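Local coordinates for protein carboxyvinyl-carboxyphosphonate phosphorylmutase (Bacillus anthracis, PDB 4IQD) that is a TIM-barrel protein of the phosphoenolpyruvate phosphomutase family and holds pyruvic acid in several separate pockets, at residues 218-221 and 225-228; 12-17 and 157-162; 170-173 and 179-182; 258-263 and 267-272. All blocks are in the same frame, centred on the assembly; numbering follows the deposited sequence.

Contact 1: residues 218-221 and 225-228; sequences MTEF and PYYS. With PYR (pyruvic acid), chain E.
Tyr226 sets CG anti to its own carbonyl carbon (chi1 -57°), which carries its phenol across to the backbone of Phe221, while Met218, modelled as selenomethionine, bends at both chi2 and chi3 so that SE comes up against the backbone of Tyr226, 3.8 Å from Tyr226 CA. The phenol oxygen takes the main-chain bond: Phe221 N donates to Tyr226 OH at 2.8 Å and almost straight, 170° at the hydrogen. The amide meets the ring at its edge, near the ring plane, and Glu220 CA lies beside the same edge, 3.7 Å from Tyr226 OH. Met218 SE approaches the Tyr226 ring obliquely, 5.4 Å from its centroid, a loose Met-aromatic contact; its methyl CE is 3.3 Å from Pro225 O. Pro225 O accepts a weak hydrogen bond from Tyr227 N, closing an inverse gamma turn centred on Tyr226. The turn faces a pyruvic acid: Tyr226 O is 3.4 Å from its CB, and Tyr227 CD2 is 3.4 Å from its O. Glu220 turns its carboxylate away from the tyrosines, to Arg248 and Thr245 of its own chain and to Gln267 of the second subunit. Both segments belong to the connection between strand 215-217 and helix 229-234. Met218 packs on Val240 and Tyr242 of strand 239-242, Thr219 lines a different pyruvic acid pocket, and Ser228 caps the start of helix 229-234, with Glu231 of that helix bonded back to Ser228 N.

Contact 2: residues 12-17 and 157-162; sequences STQEEL and APSLYI
Gln14 and Ser159 grip each other through two hydrogen bonds, and this pair is the tight part of the contact. Ser159 OG donates to Gln14 OE1 at 2.9 Å, tilted from the plane of that carbonyl, and Gln14 NE2 donates to Ser159 O at 3.0 Å with an angle of 166°. The second bond leaves within the amide plane of Gln14 but arrives above the carbonyl plane of Ser159. CG of Gln14 stands anti to the backbone N (chi1 -173°) and the chain then bends at chi2, turning the flat amide toward the serine. Its NE2 also donates to Val118 O, so bonds to two carbonyls fix the rotation of this buried amide. Leu160 CD1 closes in on the same nitrogen, 3.4 Å from Gln14 NE2, and Leu160 and Gln14 both rest on Val114 of helix 103-115. The solvent side is looser: the exposed Glu15 merely lays its carboxylate alongside the serine, Glu15 CD being 3.9 Å from Ser159 CB. Ser159 sits in a type I turn from Ala157 to Leu160, which links helix 143-156 to strand 161-166. Helix 14-26, whose first turn holds Gln14, is thus tied to an alpha-to-beta loop at the N-terminal end of the strands, the end of a TIM barrel that lies away from its usual active-site side.

Contact 3: residues 170-173 and 179-182; sequences GVEG and ERAN. With PYR (pyruvic acid), chain D.
The beta-alpha loop after strand 161-166 is joined to the helix it leads into, 174-187, by a long salt bridge between Glu172 and Arg180. The carboxylate meets the guanidinium at its edge, on the side carrying NE and NH2, each nitrogen facing one oxygen. Both bonds are weak: Arg180 NE to Glu172 OE1 is 3.4 Å though nearly straight at 175°, and Arg180 NH2 to Glu172 OE2 is 3.3 Å. The two planes are turned 40° against each other, so the pairing is skewed. Glu172 is extended beyond CG (chi2 174°) and Arg180 from CG to NE, and the two cross at about a right angle. Arg180 is held more firmly by others, with NH1 on Tyr184 OH and NH2 on Val141 O, which should fix the guanidinium for the glutamate; Leu140 packs against Glu172. Next along the chain, Gly173 takes the N-cap position of the helix, with positive phi, and its CA passes 3.6 Å from O of a pyruvic acid whose pocket also includes Arg169, Leu174 and Asp175. A ligand at a helix N-terminus, beyond the C-terminal end of a strand, fits the loop side on which TIM barrels generally bind small molecules.

Contact 4: residues 258-263 and 267-272; sequences FTLIKE and QKDALS
Leu260 projects from its helix onto the returning chain, where its CD2 meets Ala270 CB at 3.6 Å and Asp269 CB at 3.9 Å. With chi1 at -171° Leu260 swings its fork away from its own N and out over the chain that follows the helix; the other branch, CD1, lies 4.0 Å from Asp269 OD2, and the leucine and aspartate cross at about a right angle. One residue on, Ile261 and Gln267 run side by side in the same direction, Ile261 CG1 being 3.9 Å from Gln267 CB. Ala270 N bonds back to Gln267 O at 3.1 Å, consistent with the alanine methyl being turned to the leucine. Farther out lies the second subunit: Tyr242 of that subunit packs on both Ile261 and Gln267, Gln32 of that subunit bonds to Ile261 O, and Phe50 of that subunit makes a cation-pi contact with Lys262. In one of its two modelled conformers Gln267 NE2 is placed to bond, tentatively, to Glu220 OE2 and Met218 O of the second subunit. The end of helix 245-264 and the chain after it thus meet mainly through carbon atoms, while Ile261 O, the Lys262 side chain and, probably, the Gln267 amide turn to the second subunit.

In the fold
Contacts 1 and 4 have centres 31 Å apart within one chain yet meet across the dimer: Gln267 of one subunit, in one conformer, approaches Glu220 of the other. That glutamate's side chain lies about 8 Å from another pyruvic acid, probably the one whose pocket includes Thr219, Tyr54, Asp95 and Arg165. Contact 3 borders its own pyruvic acid; its centre is 22 Å from that of contact 1. Contact 2 lies on the far side of the chain's centre from contact 1, 29 Å between centres. Strand 161-166 and helix 174-187 connect contacts 2 and 3, whose nearest atoms remain about 9 Å apart.

Contact 1: residues 218-221 and 225-228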
loop_
_atom_site.group_PDB
_atom_site.type_symbol
_atom_site.label_atom_id
_atom_site.label_comp_id
_atom_site.label_asym_id
_atom_site.label_seq_id
_atom_site.Cartn_x
_atom_site.Cartn_y
_atom_site.Cartn_z
HETATM N N MSE A 218 -7.586 20.037 -2.501
HETATM C CA MSE A 218 -8.905 19.457 -2.294
HETATM C C MSE A 218 -8.966 18.214 -1.430
HETATM O O MSE A 218 -9.355 17.143 -1.887
HETATM C CB MSE A 218 -9.659 19.251 -3.599
HETATM C CG MSE A 218 -10.507 20.442 -3.952
HETATM SE SE MSE A 218 -12.186 20.627 -2.953
HETATM C CE MSE A 218 -11.603 20.930 -1.133
ATOM N N THR A 219 -8.601 18.378 -0.166
ATOM C CA THR A 219 -8.692 17.293 0.790
ATOM C C THR A 219 -10.055 17.354 1.477
ATOM O O THR A 219 -10.594 18.433 1.715
ATOM C CB THR A 219 -7.538 17.348 1.807
ATOM O OG1 THR A 219 -7.592 16.205 2.668
ATOM C CG2 THR A 219 -7.598 18.622 2.629
ATOM N N GLU A 220 -10.624 16.191 1.769
ATOM C CA GLU A 220 -11.982 16.113 2.292
ATOM C C GLU A 220 -12.031 16.471 3.772
ATOM O O GLU A 220 -11.060 16.264 4.497
ATOM C CB GLU A 220 -12.563 14.714 2.069
ATOM C CG GLU A 220 -12.549 14.249 0.618
ATOM C CD GLU A 220 -11.185 13.769 0.163
ATOM O OE1 GLU A 220 -10.344 13.461 1.031
ATOM O OE2 GLU A 220 -10.949 13.708 -1.061
ATOM N N PHE A 221 -13.169 17.009 4.205
ATOM C CA PHE A 221 -13.394 17.376 5.603
ATOM C C PHE A 221 -12.367 18.376 6.120
ATOM O O PHE A 221 -11.958 18.309 7.275
ATOM C CB PHE A 221 -13.400 16.136 6.500
ATOM C CG PHE A 221 -14.067 14.949 5.881
ATOM C CD1 PHE A 221 -15.432 14.946 5.663
ATOM C CD2 PHE A 221 -13.329 13.833 5.522
ATOM C CE1 PHE A 221 -16.053 13.855 5.093
ATOM C CE2 PHE A 221 -13.945 12.738 4.951
ATOM C CZ PHE A 221 -15.309 12.749 4.737
ATOM N N PRO A 225 -14.026 24.278 0.865
ATOM C CA PRO A 225 -15.303 23.797 0.333
ATOM C C PRO A 225 -15.078 22.979 -0.928
ATOM O O PRO A 225 -14.021 23.083 -1.550
ATOM C CB PRO A 225 -16.053 25.091 -0.001
ATOM C CG PRO A 225 -15.358 26.157 0.759
ATOM C CD PRO A 225 -13.930 25.744 0.799
ATOM N N TYR A 226 -16.062 22.176 -1.305
ATOM C CA TYR A 226 -15.893 21.277 -2.435
ATOM C C TYR A 226 -16.193 21.961 -3.760
ATOM O O TYR A 226 -17.218 21.721 -4.390
ATOM C CB TYR A 226 -16.721 20.009 -2.243
ATOM C CG TYR A 226 -16.376 19.302 -0.956
ATOM C CD1 TYR A 226 -17.138 19.493 0.186
ATOM C CD2 TYR A 226 -15.267 18.470 -0.874
ATOM C CE1 TYR A 226 -16.821 18.864 1.368
ATOM C CE2 TYR A 226 -14.938 17.832 0.308
ATOM C CZ TYR A 226 -15.720 18.036 1.428
ATOM O OH TYR A 226 -15.408 17.408 2.613
ATOM N N TYR A 227 -15.282 22.836 -4.162
ATOM C CA TYR A 227 -15.342 23.440 -5.475
ATOM C C TYR A 227 -14.921 22.419 -6.511
ATOM O O TYR A 227 -14.118 21.534 -6.228
ATOM C CB TYR A 227 -14.400 24.637 -5.558
ATOM C CG TYR A 227 -14.811 25.816 -4.719
ATOM C CD1 TYR A 227 -14.089 26.171 -3.592
ATOM C CD2 TYR A 227 -15.917 26.580 -5.059
ATOM C CE1 TYR A 227 -14.456 27.257 -2.825
ATOM C CE2 TYR A 227 -16.293 27.664 -4.299
ATOM C CZ TYR A 227 -15.560 28.000 -3.181
ATOM O OH TYR A 227 -15.930 29.082 -2.417
ATOM N N SER A 228 -15.459 22.541 -7.716
ATOM C CA SER A 228 -15.013 21.693 -8.808
ATOM C C SER A 228 -13.673 22.218 -9.306
ATOM O O SER A 228 -13.250 23.308 -8.921
ATOM C CB SER A 228 -16.047 21.666 -9.938
ATOM O OG SER A 228 -16.208 22.946 -10.524
HETATM C C PYR E . -19.754 25.021 -4.291
HETATM O O PYR E . -18.575 24.846 -3.748
HETATM O OXT PYR E . -20.001 26.115 -4.971
HETATM C CA PYR E . -20.746 24.059 -4.129
HETATM O O3 PYR E . -21.995 24.359 -4.373
HETATM C CB PYR E . -20.399 22.668 -3.697
#

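Contact 2: residues 12-17 and 157-162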
loop_
_atom_site.group_PDB
_atom_site.type_symbol
_atom_site.label_atom_id
_atom_site.label_comp_id
_atom_site.label_asym_id
_atom_site.label_seq_id
_atom_site.Cartn_x
_atom_site.Cartn_y
_atom_site.Cartn_z
ATOM N N SER A 12 10.338 7.356 -19.192
ATOM C CA SER A 12 10.864 8.686 -19.477
ATOM C C SER A 12 12.022 8.980 -18.535
ATOM O O SER A 12 12.231 8.252 -17.568
ATOM C CB SER A 12 9.777 9.747 -19.288
ATOM O OG SER A 12 8.690 9.555 -20.175
ATOM N N THR A 13 12.775 10.038 -18.813
ATOM C CA THR A 13 13.788 10.489 -17.865
ATOM C C THR A 13 13.165 11.482 -16.888
ATOM O O THR A 13 12.075 12.002 -17.133
ATOM C CB THR A 13 15.038 11.097 -18.550
ATOM O OG1 THR A 13 16.080 11.257 -17.581
ATOM C CG2 THR A 13 14.735 12.443 -19.165
ATOM N N GLN A 14 13.846 11.718 -15.771
ATOM C CA GLN A 14 13.342 12.638 -14.760
ATOM C C GLN A 14 13.168 14.022 -15.357
ATOM O O GLN A 14 12.165 14.690 -15.111
ATOM C CB GLN A 14 14.285 12.700 -13.556
ATOM C CG GLN A 14 13.755 13.520 -12.381
ATOM C CD GLN A 14 14.076 14.998 -12.489
ATOM O OE1 GLN A 14 15.113 15.382 -13.024
ATOM N NE2 GLN A 14 13.184 15.836 -11.978
ATOM N N GLU A 15 14.143 14.449 -16.152
ATOM C CA GLU A 15 14.099 15.789 -16.709
ATOM C C GLU A 15 12.954 15.915 -17.705
ATOM O O GLU A 15 12.376 16.985 -17.863
ATOM C CB GLU A 15 15.439 16.178 -17.340
ATOM C CG GLU A 15 15.587 17.681 -17.548
ATOM C CD GLU A 15 16.981 18.195 -17.224
ATOM O OE1 GLU A 15 17.880 17.368 -16.960
ATOM O OE2 GLU A 15 17.172 19.432 -17.228
ATOM N N GLU A 16 12.619 14.814 -18.366
ATOM C CA GLU A 16 11.446 14.777 -19.226
ATOM C C GLU A 16 10.195 14.884 -18.371
ATOM O O GLU A 16 9.237 15.564 -18.735
ATOM C CB GLU A 16 11.413 13.487 -20.050
ATOM C CG GLU A 16 12.213 13.562 -21.342
ATOM C CD GLU A 16 12.578 12.195 -21.886
ATOM O OE1 GLU A 16 12.381 11.193 -21.167
ATOM O OE2 GLU A 16 13.068 12.123 -23.031
ATOM N N LEU A 17 10.216 14.213 -17.224
ATOM C CA LEU A 17 9.051 14.178 -16.349
ATOM C C LEU A 17 8.763 15.527 -15.696
ATOM O O LEU A 17 7.607 15.941 -15.598
ATOM C CB LEU A 17 9.192 13.072 -15.299
ATOM C CG LEU A 17 8.829 11.679 -15.821
ATOM C CD1 LEU A 17 8.955 10.637 -14.726
ATOM C CD2 LEU A 17 7.425 11.676 -16.402
ATOM N N ALA A 157 19.563 20.307 -7.359
ATOM C CA ALA A 157 18.637 19.656 -8.280
ATOM C C ALA A 157 17.852 20.655 -9.123
ATOM O O ALA A 157 16.665 20.871 -8.881
ATOM C CB ALA A 157 17.682 18.766 -7.504
ATOM N N PRO A 158 18.505 21.256 -10.129
ATOM C CA PRO A 158 17.846 22.283 -10.944
ATOM C C PRO A 158 16.771 21.699 -11.851
ATOM O O PRO A 158 15.989 22.448 -12.432
ATOM C CB PRO A 158 18.993 22.852 -11.791
ATOM C CG PRO A 158 20.254 22.380 -11.127
ATOM C CD PRO A 158 19.906 21.058 -10.528
ATOM N N SER A 159 16.733 20.376 -11.967
ATOM C CA SER A 159 15.764 19.709 -12.828
ATOM C C SER A 159 14.475 19.406 -12.076
ATOM O O SER A 159 13.570 18.772 -12.607
ATOM C CB SER A 159 16.359 18.417 -13.390
ATOM O OG SER A 159 16.884 17.607 -12.353
ATOM N N LEU A 160 14.400 19.874 -10.836
ATOM C CA LEU A 160 13.266 19.582 -9.969
ATOM C C LEU A 160 12.309 20.767 -9.871
ATOM O O LEU A 160 12.695 21.856 -9.448
ATOM C CB LEU A 160 13.766 19.200 -8.577
ATOM C CG LEU A 160 13.028 18.083 -7.843
ATOM C CD1 LEU A 160 12.941 16.830 -8.706
ATOM C CD2 LEU A 160 13.735 17.778 -6.537
ATOM N N TYR A 161 11.060 20.544 -10.264
ATOM C CA TYR A 161 10.023 21.561 -10.171
ATOM C C TYR A 161 9.661 21.726 -8.706
ATOM O O TYR A 161 9.447 20.743 -8.002
ATOM C CB TYR A 161 8.805 21.117 -10.978
ATOM C CG TYR A 161 7.770 22.187 -11.247
ATOM C CD1 TYR A 161 7.844 22.985 -12.385
ATOM C CD2 TYR A 161 6.699 22.375 -10.385
ATOM C CE1 TYR A 161 6.892 23.951 -12.645
ATOM C CE2 TYR A 161 5.741 23.337 -10.637
ATOM C CZ TYR A 161 5.842 24.123 -11.768
ATOM O OH TYR A 161 4.889 25.079 -12.019
ATOM N N ILE A 162 9.611 22.965 -8.231
ATOM C CA ILE A 162 9.375 23.192 -6.816
ATOM C C ILE A 162 8.046 23.856 -6.533
ATOM O O ILE A 162 7.767 24.948 -7.027
ATOM C CB ILE A 162 10.448 24.080 -6.192
ATOM C CG1 ILE A 162 11.838 23.505 -6.445
ATOM C CG2 ILE A 162 10.192 24.221 -4.706
ATOM C CD1 ILE A 162 12.945 24.376 -5.911
#

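Contact 3: residues 170-173 and 179-182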
loop_
_atom_site.group_PDB
_atom_site.type_symbol
_atom_site.label_atom_id
_atom_site.label_comp_id
_atom_site.label_asym_id
_atom_site.label_seq_id
_atom_site.Cartn_x
_atom_site.Cartn_y
_atom_site.Cartn_z
ATOM N N GLY A 170 -3.488 31.445 8.017
ATOM C CA GLY A 170 -4.259 31.206 9.221
ATOM C C GLY A 170 -3.538 31.500 10.521
ATOM O O GLY A 170 -4.116 31.354 11.597
ATOM N N VAL A 171 -2.281 31.915 10.432
ATOM C CA VAL A 171 -1.504 32.187 11.637
ATOM C C VAL A 171 -0.933 33.609 11.669
ATOM O O VAL A 171 -0.774 34.200 12.738
ATOM C CB VAL A 171 -0.390 31.135 11.835
ATOM C CG1 VAL A 171 0.634 31.222 10.722
ATOM C CG2 VAL A 171 0.268 31.298 13.196
ATOM N N GLU A 172 -0.658 34.168 10.493
ATOM C CA GLU A 172 -0.086 35.507 10.403
ATOM C C GLU A 172 -0.956 36.492 9.629
ATOM O O GLU A 172 -0.945 37.688 9.911
ATOM C CB GLU A 172 1.301 35.450 9.770
ATOM C CG GLU A 172 2.319 34.672 10.571
ATOM C CD GLU A 172 3.631 34.526 9.838
ATOM O OE1 GLU A 172 3.767 35.099 8.739
ATOM O OE2 GLU A 172 4.526 33.833 10.359
ATOM N N GLY A 173 -1.698 35.997 8.646
ATOM C CA GLY A 173 -2.562 36.861 7.869
ATOM C C GLY A 173 -2.310 36.813 6.377
ATOM O O GLY A 173 -1.274 36.333 5.917
ATOM N N GLU A 179 3.526 38.002 1.096
ATOM C CA GLU A 179 4.927 38.385 1.222
ATOM C C GLU A 179 5.834 37.159 1.234
ATOM O O GLU A 179 6.813 37.102 0.493
ATOM C CB GLU A 179 5.155 39.225 2.481
ATOM C CG GLU A 179 4.689 40.668 2.359
ATOM C CD GLU A 179 5.531 41.474 1.387
ATOM O OE1 GLU A 179 4.963 42.031 0.424
ATOM O OE2 GLU A 179 6.762 41.554 1.590
ATOM N N ARG A 180 5.503 36.185 2.077
ATOM C CA ARG A 180 6.262 34.942 2.145
ATOM C C ARG A 180 6.306 34.284 0.778
ATOM O O ARG A 180 7.377 33.942 0.287
ATOM C CB ARG A 180 5.639 33.972 3.148
ATOM C CG ARG A 180 5.964 34.250 4.603
ATOM C CD ARG A 180 5.527 33.075 5.462
ATOM N NE ARG A 180 5.890 33.224 6.865
ATOM C CZ ARG A 180 7.003 32.739 7.409
ATOM N NH1 ARG A 180 7.877 32.077 6.668
ATOM N NH2 ARG A 180 7.244 32.921 8.698
ATOM N N ALA A 181 5.135 34.146 0.166
ATOM C CA ALA A 181 4.995 33.502 -1.137
ATOM C C ALA A 181 5.922 34.085 -2.198
ATOM O O ALA A 181 6.663 33.352 -2.847
ATOM C CB ALA A 181 3.546 33.572 -1.606
ATOM N N ASN A 182 5.884 35.402 -2.365
ATOM C CA ASN A 182 6.709 36.062 -3.370
ATOM C C ASN A 182 8.202 35.912 -3.101
ATOM O O ASN A 182 9.017 35.976 -4.020
ATOM C CB ASN A 182 6.340 37.542 -3.490
ATOM C CG ASN A 182 5.022 37.760 -4.209
ATOM O OD1 ASN A 182 4.671 37.022 -5.129
ATOM N ND2 ASN A 182 4.282 38.781 -3.789
HETATM C C PYR D . -4.313 40.285 7.015
HETATM O O PYR D . -3.037 40.387 7.280
HETATM O OXT PYR D . -4.774 40.764 5.888
HETATM C CA PYR D . -5.153 39.662 7.932
HETATM O O3 PYR D . -6.224 39.015 7.542
HETATM C CB PYR D . -4.811 39.738 9.387
#

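Contact 4: residues 258-263 and 267-272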
loop_
_atom_site.group_PDB
_atom_site.type_symbol
_atom_site.label_atom_id
_atom_site.label_comp_id
_atom_site.label_asym_id
_atom_site.label_seq_id
_atom_site.Cartn_x
_atom_site.Cartn_y
_atom_site.Cartn_z
ATOM N N PHE A 258 -14.575 -6.560 5.565
ATOM C CA PHE A 258 -14.131 -7.299 6.741
ATOM C C PHE A 258 -15.295 -7.536 7.686
ATOM O O PHE A 258 -15.440 -8.620 8.249
ATOM C CB PHE A 258 -13.034 -6.531 7.467
ATOM C CG PHE A 258 -11.735 -6.499 6.731
ATOM C CD1 PHE A 258 -11.441 -7.459 5.782
ATOM C CD2 PHE A 258 -10.802 -5.514 6.991
ATOM C CE1 PHE A 258 -10.242 -7.436 5.103
ATOM C CE2 PHE A 258 -9.598 -5.485 6.314
ATOM C CZ PHE A 258 -9.320 -6.449 5.368
ATOM N N THR A 259 -16.110 -6.503 7.864
ATOM C CA THR A 259 -17.330 -6.613 8.643
ATOM C C THR A 259 -18.170 -7.751 8.087
ATOM O O THR A 259 -18.676 -8.587 8.831
ATOM C CB THR A 259 -18.146 -5.310 8.577
ATOM O OG1 THR A 259 -17.351 -4.222 9.063
ATOM C CG2 THR A 259 -19.402 -5.417 9.412
ATOM N N LEU A 260 -18.285 -7.781 6.765
ATOM C CA LEU A 260 -19.097 -8.766 6.070
ATOM C C LEU A 260 -18.590 -10.183 6.295
ATOM O O LEU A 260 -19.371 -11.080 6.609
ATOM C CB LEU A 260 -19.120 -8.454 4.576
ATOM C CG LEU A 260 -20.091 -9.247 3.704
ATOM C CD1 LEU A 260 -21.521 -9.071 4.182
ATOM C CD2 LEU A 260 -19.953 -8.794 2.266
ATOM N N ILE A 261 -17.285 -10.383 6.138
ATOM C CA ILE A 261 -16.697 -11.705 6.315
ATOM C C ILE A 261 -16.816 -12.177 7.761
ATOM O O ILE A 261 -17.016 -13.361 8.020
ATOM C CB ILE A 261 -15.215 -11.744 5.881
ATOM C CG1 ILE A 261 -15.068 -11.336 4.414
ATOM C CG2 ILE A 261 -14.632 -13.130 6.083
ATOM C CD1 ILE A 261 -13.640 -11.346 3.919
ATOM N N LYS A 262 -16.700 -11.253 8.705
ATOM C CA LYS A 262 -16.820 -11.620 10.110
ATOM C C LYS A 262 -18.270 -11.909 10.467
ATOM O O LYS A 262 -18.563 -12.868 11.177
ATOM C CB LYS A 262 -16.256 -10.526 11.022
ATOM C CG LYS A 262 -16.113 -10.952 12.484
ATOM C CD LYS A 262 -15.657 -12.403 12.592
ATOM C CE LYS A 262 -15.189 -12.766 13.994
ATOM N NZ LYS A 262 -13.725 -12.556 14.156
ATOM N N GLU A 263 -19.171 -11.074 9.967
ATOM C CA GLU A 263 -20.587 -11.205 10.270
ATOM C C GLU A 263 -21.225 -12.407 9.598
ATOM O O GLU A 263 -21.887 -13.214 10.246
ATOM C CB GLU A 263 -21.345 -9.952 9.839
ATOM C CG GLU A 263 -21.235 -8.785 10.790
ATOM C CD GLU A 263 -22.369 -7.801 10.600
ATOM O OE1 GLU A 263 -23.291 -8.110 9.817
ATOM O OE2 GLU A 263 -22.343 -6.723 11.231
ATOM N N GLN A 267 -17.550 -13.506 1.878
ATOM C CA GLN A 267 -17.478 -12.224 1.189
ATOM C C GLN A 267 -18.454 -12.200 0.020
ATOM O O GLN A 267 -18.378 -11.329 -0.845
ATOM C CB GLN A 267 -16.051 -11.917 0.722
ATOM C CG GLN A 267 -15.568 -12.739 -0.461
ATOM C CD GLN A 267 -14.903 -14.036 -0.050
ATOM O OE1 GLN A 267 -15.448 -14.807 0.739
ATOM N NE2 GLN A 267 -13.716 -14.282 -0.587
ATOM N N LYS A 268 -19.367 -13.169 0.025
ATOM C CA LYS A 268 -20.437 -13.313 -0.971
ATOM C C LYS A 268 -21.066 -12.032 -1.507
ATOM O O LYS A 268 -21.216 -11.853 -2.716
ATOM C CB LYS A 268 -21.569 -14.120 -0.334
ATOM C CG LYS A 268 -21.767 -15.520 -0.850
ATOM C CD LYS A 268 -22.760 -16.247 0.040
ATOM C CE LYS A 268 -23.611 -17.217 -0.744
ATOM N NZ LYS A 268 -24.516 -18.001 0.139
ATOM N N ASP A 269 -21.446 -11.152 -0.593
ATOM C CA ASP A 269 -22.288 -10.020 -0.944
ATOM C C ASP A 269 -21.501 -8.813 -1.442
ATOM O O ASP A 269 -22.088 -7.817 -1.864
ATOM C CB ASP A 269 -23.166 -9.632 0.249
ATOM C CG ASP A 269 -24.002 -10.791 0.759
ATOM O OD1 ASP A 269 -24.341 -11.689 -0.045
ATOM O OD2 ASP A 269 -24.323 -10.808 1.965
ATOM N N ALA A 270 -20.177 -8.904 -1.401
ATOM C CA ALA A 270 -19.337 -7.773 -1.777
ATOM C C ALA A 270 -18.594 -8.011 -3.086
ATOM O O ALA A 270 -17.680 -7.267 -3.430
ATOM C CB ALA A 270 -18.358 -7.448 -0.662
ATOM N N LEU A 271 -18.998 -9.046 -3.815
ATOM C CA LEU A 271 -18.341 -9.404 -5.065
ATOM C C LEU A 271 -18.415 -8.278 -6.088
ATOM O O LEU A 271 -17.495 -8.091 -6.879
ATOM C CB LEU A 271 -18.968 -10.672 -5.653
ATOM C CG LEU A 271 -18.358 -12.043 -5.349
ATOM C CD1 LEU A 271 -18.055 -12.214 -3.880
ATOM C CD2 LEU A 271 -19.307 -13.129 -5.819
ATOM N N SER A 272 -19.512 -7.529 -6.070
ATOM C CA SER A 272 -19.715 -6.451 -7.032
ATOM C C SER A 272 -18.850 -5.238 -6.711
ATOM O O SER A 272 -18.615 -4.382 -7.566
ATOM C CB SER A 272 -21.189 -6.052 -7.082
ATOM O OG SER A 272 -21.995 -7.151 -7.464
#